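Local coordinates for hypothetical conserved protein (Geobacillus kaustophilus, PDB 2YXY), which is of unknown function but belongs to the DUF1811 family, in the SH3 clan, and packs a two-helix hairpin against a small antiparallel sheet, at residues A[21-26]-A[50-55]; A[76-81]-A[98-103]. All coordinates share one frame; numbering follows the deposited sequence.

How the interactions relate
The two contacts sample the two halves of this alpha-plus-beta chain, with centres about 21 Å apart on opposite sides of the chain's centre. Interaction 1 comes first and pairs helix 16-36 with helix 39-54; interaction 2 follows in series, bringing together side chains of strands 76-84 and 100-103, which are separated by strand 87-92 in the four-stranded antiparallel sheet. They share no helix or strand, yet they meet directly: Met51 SD lies 3.7 Å from Pro103 CG, and Ala54 CB 4.2 Å from Pro103 CB. Segment 50-55 therefore faces its helical partner through Ala52 and the edge strand through Met51 and Ala54, so helix 39-54 packs on helix 16-36 and on the sheet's last strand.

Interaction 1. Residues A[21-26]-A[50-55]; sequences QEIAML and AMAKAY
Ile23 and Ala52 meet in an antiparallel helical hairpin, in which helix 16-36 turns back through a two-residue link into helix 39-54. Their CA atoms, the nearest pair of the two segments, come within 6.7 Å, a spacing that the small alanine side chain allows. The tight part is a single apolar notch: Ile23 CG1 touches Ala52 CB at 3.5 Å, and Ile23 CD1 follows over the same methyl at 3.8 Å. The isoleucine torsion accounts for this reach, since CG1 lies anti to the carbonyl carbon (chi1 -72°) and thereby leads the long branch toward the second helix, while CG2 takes the position anti to the backbone N. No hydrogen bond spans the two segments, and they bury only 159 Å² between them, so side-chain shape carries this local contact. Next to Ala52 the notch is extended by Leu19, one turn earlier in the first helix, and Leu26 packs on Tyr45 and Ile49 of the second. Glu22 is buried beside the seam, and Glu22 OE1 is hydrogen-bonded to Tyr11 OH. The other flank is looser and exposed to solvent. There Lys53 sends its chain, extended beyond CG, across the isoleucine at about a right angle; the lysine meets its partner through aliphatic carbon, Lys53 CG standing 3.9 Å from Ile23 CD1.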
loop_
_atom_site.group_PDB
_atom_site.type_symbol
_atom_site.label_atom_id
_atom_site.label_comp_id
_atom_site.label_asym_id
_atom_site.label_seq_id
_atom_site.Cartn_x
_atom_site.Cartn_y
_atom_site.Cartn_z
ATOM N N GLN A 21 -2.796 -12.364 9.586
ATOM C CA GLN A 21 -3.239 -13.644 9.047
ATOM C C GLN A 21 -3.721 -13.445 7.598
ATOM O O GLN A 21 -3.473 -14.283 6.737
ATOM C CB GLN A 21 -4.372 -14.229 9.920
ATOM C CG GLN A 21 -3.890 -14.466 11.357
ATOM C CD GLN A 21 -4.966 -14.911 12.327
ATOM O OE1 GLN A 21 -6.015 -14.271 12.459
ATOM N NE2 GLN A 21 -4.698 -16.000 13.039
ATOM N N GLU A 22 -4.444 -12.357 7.342
ATOM C CA GLU A 22 -4.895 -12.101 5.987
ATOM C C GLU A 22 -3.631 -11.924 5.101
ATOM O O GLU A 22 -3.515 -12.509 4.031
ATOM C CB GLU A 22 -5.757 -10.843 5.953
ATOM C CG GLU A 22 -6.077 -10.349 4.541
ATOM C CD GLU A 22 -7.181 -11.152 3.869
ATOM O OE1 GLU A 22 -7.627 -10.745 2.762
ATOM O OE2 GLU A 22 -7.596 -12.182 4.447
ATOM N N ILE A 23 -2.663 -11.159 5.583
ATOM C CA ILE A 23 -1.456 -10.934 4.796
ATOM C C ILE A 23 -0.707 -12.231 4.504
ATOM O O ILE A 23 -0.196 -12.413 3.391
ATOM C CB ILE A 23 -0.531 -9.922 5.495
ATOM C CG1 ILE A 23 -1.162 -8.526 5.385
ATOM C CG2 ILE A 23 0.883 -9.962 4.874
ATOM C CD1 ILE A 23 -0.654 -7.520 6.418
ATOM N N ALA A 24 -0.637 -13.130 5.489
ATOM C CA ALA A 24 0.045 -14.419 5.302
ATOM C C ALA A 24 -0.683 -15.239 4.222
ATOM O O ALA A 24 -0.063 -15.895 3.395
ATOM C CB ALA A 24 0.093 -15.224 6.639
ATOM N N MET A 25 -2.004 -15.209 4.243
ATOM C CA MET A 25 -2.795 -15.942 3.261
ATOM C C MET A 25 -2.604 -15.345 1.853
ATOM O O MET A 25 -2.418 -16.070 0.873
ATOM C CB MET A 25 -4.268 -15.881 3.673
ATOM C CG MET A 25 -5.291 -16.440 2.652
ATOM S SD MET A 25 -5.838 -15.232 1.409
ATOM C CE MET A 25 -7.091 -14.228 2.327
ATOM N N LEU A 26 -2.654 -14.018 1.761
ATOM C CA LEU A 26 -2.485 -13.325 0.485
ATOM C C LEU A 26 -1.066 -13.565 -0.051
ATOM O O LEU A 26 -0.863 -13.764 -1.263
ATOM C CB LEU A 26 -2.722 -11.821 0.674
ATOM C CG LEU A 26 -4.128 -11.310 1.048
ATOM C CD1 LEU A 26 -4.084 -9.821 1.484
ATOM C CD2 LEU A 26 -5.051 -11.492 -0.150
ATOM N N ALA A 50 -0.787 -4.599 0.271
ATOM C CA ALA A 50 -0.447 -3.215 0.580
ATOM C C ALA A 50 -1.563 -2.591 1.435
ATOM O O ALA A 50 -1.296 -1.858 2.404
ATOM C CB ALA A 50 -0.276 -2.412 -0.727
ATOM N N MET A 51 -2.811 -2.868 1.073
ATOM C CA MET A 51 -3.933 -2.307 1.824
ATOM C C MET A 51 -3.970 -2.847 3.233
ATOM O O MET A 51 -4.144 -2.083 4.174
ATOM C CB MET A 51 -5.264 -2.590 1.121
ATOM C CG MET A 51 -5.505 -1.716 -0.081
ATOM S SD MET A 51 -5.406 0.058 0.299
ATOM C CE MET A 51 -6.676 0.250 1.491
ATOM N N ALA A 52 -3.819 -4.160 3.390
ATOM C CA ALA A 52 -3.837 -4.706 4.730
ATOM C C ALA A 52 -2.678 -4.112 5.555
ATOM O O ALA A 52 -2.848 -3.816 6.737
ATOM C CB ALA A 52 -3.745 -6.227 4.690
ATOM N N LYS A 53 -1.506 -3.945 4.942
ATOM C CA LYS A 53 -0.370 -3.367 5.660
ATOM C C LYS A 53 -0.648 -1.931 6.125
ATOM O O LYS A 53 -0.278 -1.560 7.231
ATOM C CB LYS A 53 0.888 -3.385 4.785
ATOM C CG LYS A 53 1.532 -4.774 4.658
ATOM C CD LYS A 53 2.782 -4.693 3.760
ATOM C CE LYS A 53 3.531 -6.006 3.729
ATOM N NZ LYS A 53 4.514 -5.984 2.584
ATOM N N ALA A 54 -1.334 -1.157 5.289
ATOM C CA ALA A 54 -1.653 0.221 5.599
ATOM C C ALA A 54 -2.438 0.373 6.898
ATOM O O ALA A 54 -2.282 1.369 7.610
ATOM C CB ALA A 54 -2.444 0.838 4.457
ATOM N N TYR A 55 -3.301 -0.599 7.179
ATOM C CA TYR A 55 -4.095 -0.574 8.389
ATOM C C TYR A 55 -3.300 -0.944 9.641
ATOM O O TYR A 55 -3.865 -0.983 10.725
ATOM C CB TYR A 55 -5.312 -1.497 8.244
ATOM C CG TYR A 55 -6.406 -0.832 7.457
ATOM C CD1 TYR A 55 -6.612 -1.134 6.101
ATOM C CD2 TYR A 55 -7.189 0.160 8.043
ATOM C CE1 TYR A 55 -7.577 -0.451 5.350
ATOM C CE2 TYR A 55 -8.152 0.848 7.299
ATOM C CZ TYR A 55 -8.333 0.533 5.953
ATOM O OH TYR A 55 -9.256 1.227 5.222
#

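Interaction 2. Residues A[76-81]-A[98-103]; sequences EYFKVR and EEEALP
The Phe78 ring has Leu102 over one face and the backbone carbonyl of Glu100 at its edge. Leu102 CD2 makes the CH-pi contact, 3.9 Å from the centroid of the Phe78 ring and 15° off its normal. In the plane of the ring, Glu100 O approaches Phe78 CZ at 3.5 Å. With CG anti to the backbone N, the phenyl group reaches from its strand toward this carbonyl. The second flat pair is the guanidinium of Arg81 and the carboxylate of Glu99, whose planes are not far from parallel. Arg81 NH1 stands 2.7 Å from Glu99 OE1 in a salt bridge, but the N-H...O angle of 125° makes the hydrogen bond weak. The two side chains, both extended, cross at about a right angle; Glu99 OE1 also lies against Arg81 CD at 3.2 Å, on the more exposed flank. Phe78 and Leu102 are buried by comparison. The touching parts of the backbones run 114° apart; they do not pair directly, since strand 87-92 lies between strands 76-84 and 100-103 in this antiparallel meander. From that middle strand, Arg92 touches Phe78 and Trp89 touches Glu99, and Leu107, beyond the last strand, also packs on Phe78.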
loop_
_atom_site.group_PDB
_atom_site.type_symbol
_atom_site.label_atom_id
_atom_site.label_comp_id
_atom_site.label_asym_id
_atom_site.label_seq_id
_atom_site.Cartn_x
_atom_site.Cartn_y
_atom_site.Cartn_z
ATOM N N GLU A 76 12.130 6.505 -6.899
ATOM C CA GLU A 76 10.893 7.215 -7.213
ATOM C C GLU A 76 10.334 7.852 -5.943
ATOM O O GLU A 76 10.470 7.295 -4.848
ATOM C CB GLU A 76 9.905 6.255 -7.848
ATOM C CG GLU A 76 10.546 5.504 -8.982
ATOM C CD GLU A 76 9.540 4.854 -9.878
ATOM O OE1 GLU A 76 8.634 5.579 -10.342
ATOM O OE2 GLU A 76 9.659 3.631 -10.120
ATOM N N TYR A 77 9.730 9.030 -6.084
ATOM C CA TYR A 77 9.211 9.754 -4.926
ATOM C C TYR A 77 7.794 10.226 -5.105
ATOM O O TYR A 77 7.331 10.451 -6.229
ATOM C CB TYR A 77 10.122 10.955 -4.577
ATOM C CG TYR A 77 11.458 10.544 -3.992
ATOM C CD1 TYR A 77 12.482 10.043 -4.808
ATOM C CD2 TYR A 77 11.668 10.568 -2.613
ATOM C CE1 TYR A 77 13.669 9.570 -4.266
ATOM C CE2 TYR A 77 12.848 10.099 -2.063
ATOM C CZ TYR A 77 13.846 9.597 -2.888
ATOM O OH TYR A 77 15.013 9.105 -2.319
ATOM N N PHE A 78 7.113 10.399 -3.979
ATOM C CA PHE A 78 5.720 10.827 -3.988
ATOM C C PHE A 78 5.574 12.071 -3.125
ATOM O O PHE A 78 6.057 12.125 -1.997
ATOM C CB PHE A 78 4.846 9.683 -3.433
ATOM C CG PHE A 78 3.370 9.894 -3.591
ATOM C CD1 PHE A 78 2.584 10.224 -2.492
ATOM C CD2 PHE A 78 2.754 9.710 -4.829
ATOM C CE1 PHE A 78 1.212 10.347 -2.608
ATOM C CE2 PHE A 78 1.366 9.833 -4.967
ATOM C CZ PHE A 78 0.590 10.156 -3.848
ATOM N N LYS A 79 4.887 13.068 -3.654
ATOM C CA LYS A 79 4.688 14.305 -2.929
ATOM C C LYS A 79 3.275 14.284 -2.371
ATOM O O LYS A 79 2.312 14.266 -3.123
ATOM C CB LYS A 79 4.859 15.482 -3.878
ATOM C CG LYS A 79 5.404 16.716 -3.210
ATOM C CD LYS A 79 4.487 17.239 -2.150
ATOM C CE LYS A 79 5.015 18.578 -1.660
ATOM N NZ LYS A 79 5.308 19.483 -2.810
ATOM N N VAL A 80 3.154 14.298 -1.052
ATOM C CA VAL A 80 1.842 14.241 -0.431
ATOM C C VAL A 80 1.087 15.570 -0.392
ATOM O O VAL A 80 1.575 16.567 0.134
ATOM C CB VAL A 80 1.943 13.723 1.004
ATOM C CG1 VAL A 80 0.555 13.694 1.633
ATOM C CG2 VAL A 80 2.613 12.344 1.017
ATOM N N ARG A 81 -0.113 15.571 -0.950
ATOM C CA ARG A 81 -0.946 16.749 -0.939
ATOM C C ARG A 81 -1.739 16.648 0.356
ATOM O O ARG A 81 -1.750 17.577 1.160
ATOM C CB ARG A 81 -1.878 16.754 -2.157
ATOM C CG ARG A 81 -2.937 17.855 -2.130
ATOM C CD ARG A 81 -3.957 17.676 -3.258
ATOM N NE ARG A 81 -5.205 18.371 -2.952
ATOM C CZ ARG A 81 -6.346 18.207 -3.615
ATOM N NH1 ARG A 81 -6.420 17.370 -4.640
ATOM N NH2 ARG A 81 -7.428 18.873 -3.239
ATOM N N GLU A 98 -0.646 14.249 -12.395
ATOM C CA GLU A 98 -1.968 13.716 -12.079
ATOM C C GLU A 98 -2.071 13.259 -10.620
ATOM O O GLU A 98 -1.219 12.511 -10.140
ATOM C CB GLU A 98 -2.257 12.537 -13.011
ATOM C CG GLU A 98 -3.701 12.103 -13.057
ATOM C CD GLU A 98 -4.617 13.226 -13.488
ATOM O OE1 GLU A 98 -4.319 13.956 -14.437
ATOM O OE2 GLU A 98 -5.745 13.368 -12.799
ATOM N N GLU A 99 -3.113 13.693 -9.912
ATOM C CA GLU A 99 -3.263 13.286 -8.520
ATOM C C GLU A 99 -3.548 11.792 -8.454
ATOM O O GLU A 99 -4.094 11.205 -9.399
ATOM C CB GLU A 99 -4.383 14.049 -7.817
ATOM C CG GLU A 99 -4.167 14.100 -6.311
ATOM C CD GLU A 99 -5.353 14.633 -5.547
ATOM O OE1 GLU A 99 -5.180 14.970 -4.357
ATOM O OE2 GLU A 99 -6.457 14.705 -6.122
ATOM N N GLU A 100 -3.190 11.182 -7.329
ATOM C CA GLU A 100 -3.368 9.750 -7.156
ATOM C C GLU A 100 -3.419 9.400 -5.669
ATOM O O GLU A 100 -2.732 10.024 -4.865
ATOM C CB GLU A 100 -2.192 9.057 -7.847
ATOM C CG GLU A 100 -1.943 7.622 -7.507
ATOM C CD GLU A 100 -0.604 7.154 -8.039
ATOM O OE1 GLU A 100 -0.287 5.953 -7.903
ATOM O OE2 GLU A 100 0.138 7.999 -8.592
ATOM N N ALA A 101 -4.238 8.409 -5.313
ATOM C CA ALA A 101 -4.368 7.968 -3.921
ATOM C C ALA A 101 -3.486 6.740 -3.705
ATOM O O ALA A 101 -3.642 5.721 -4.373
ATOM C CB ALA A 101 -5.827 7.633 -3.600
ATOM N N LEU A 102 -2.571 6.834 -2.755
ATOM C CA LEU A 102 -1.649 5.744 -2.487
ATOM C C LEU A 102 -1.759 5.304 -1.039
ATOM O O LEU A 102 -1.831 6.147 -0.149
ATOM C CB LEU A 102 -0.223 6.217 -2.773
ATOM C CG LEU A 102 0.755 5.322 -3.537
ATOM C CD1 LEU A 102 0.140 4.880 -4.866
ATOM C CD2 LEU A 102 2.049 6.093 -3.783
ATOM N N PRO A 103 -1.788 3.978 -0.784
ATOM C CA PRO A 103 -1.883 3.493 0.606
ATOM C C PRO A 103 -0.605 3.948 1.302
ATOM O O PRO A 103 0.479 3.921 0.680
ATOM C CB PRO A 103 -1.928 1.956 0.464
ATOM C CG PRO A 103 -2.368 1.709 -0.962
ATOM C CD PRO A 103 -1.696 2.855 -1.743
#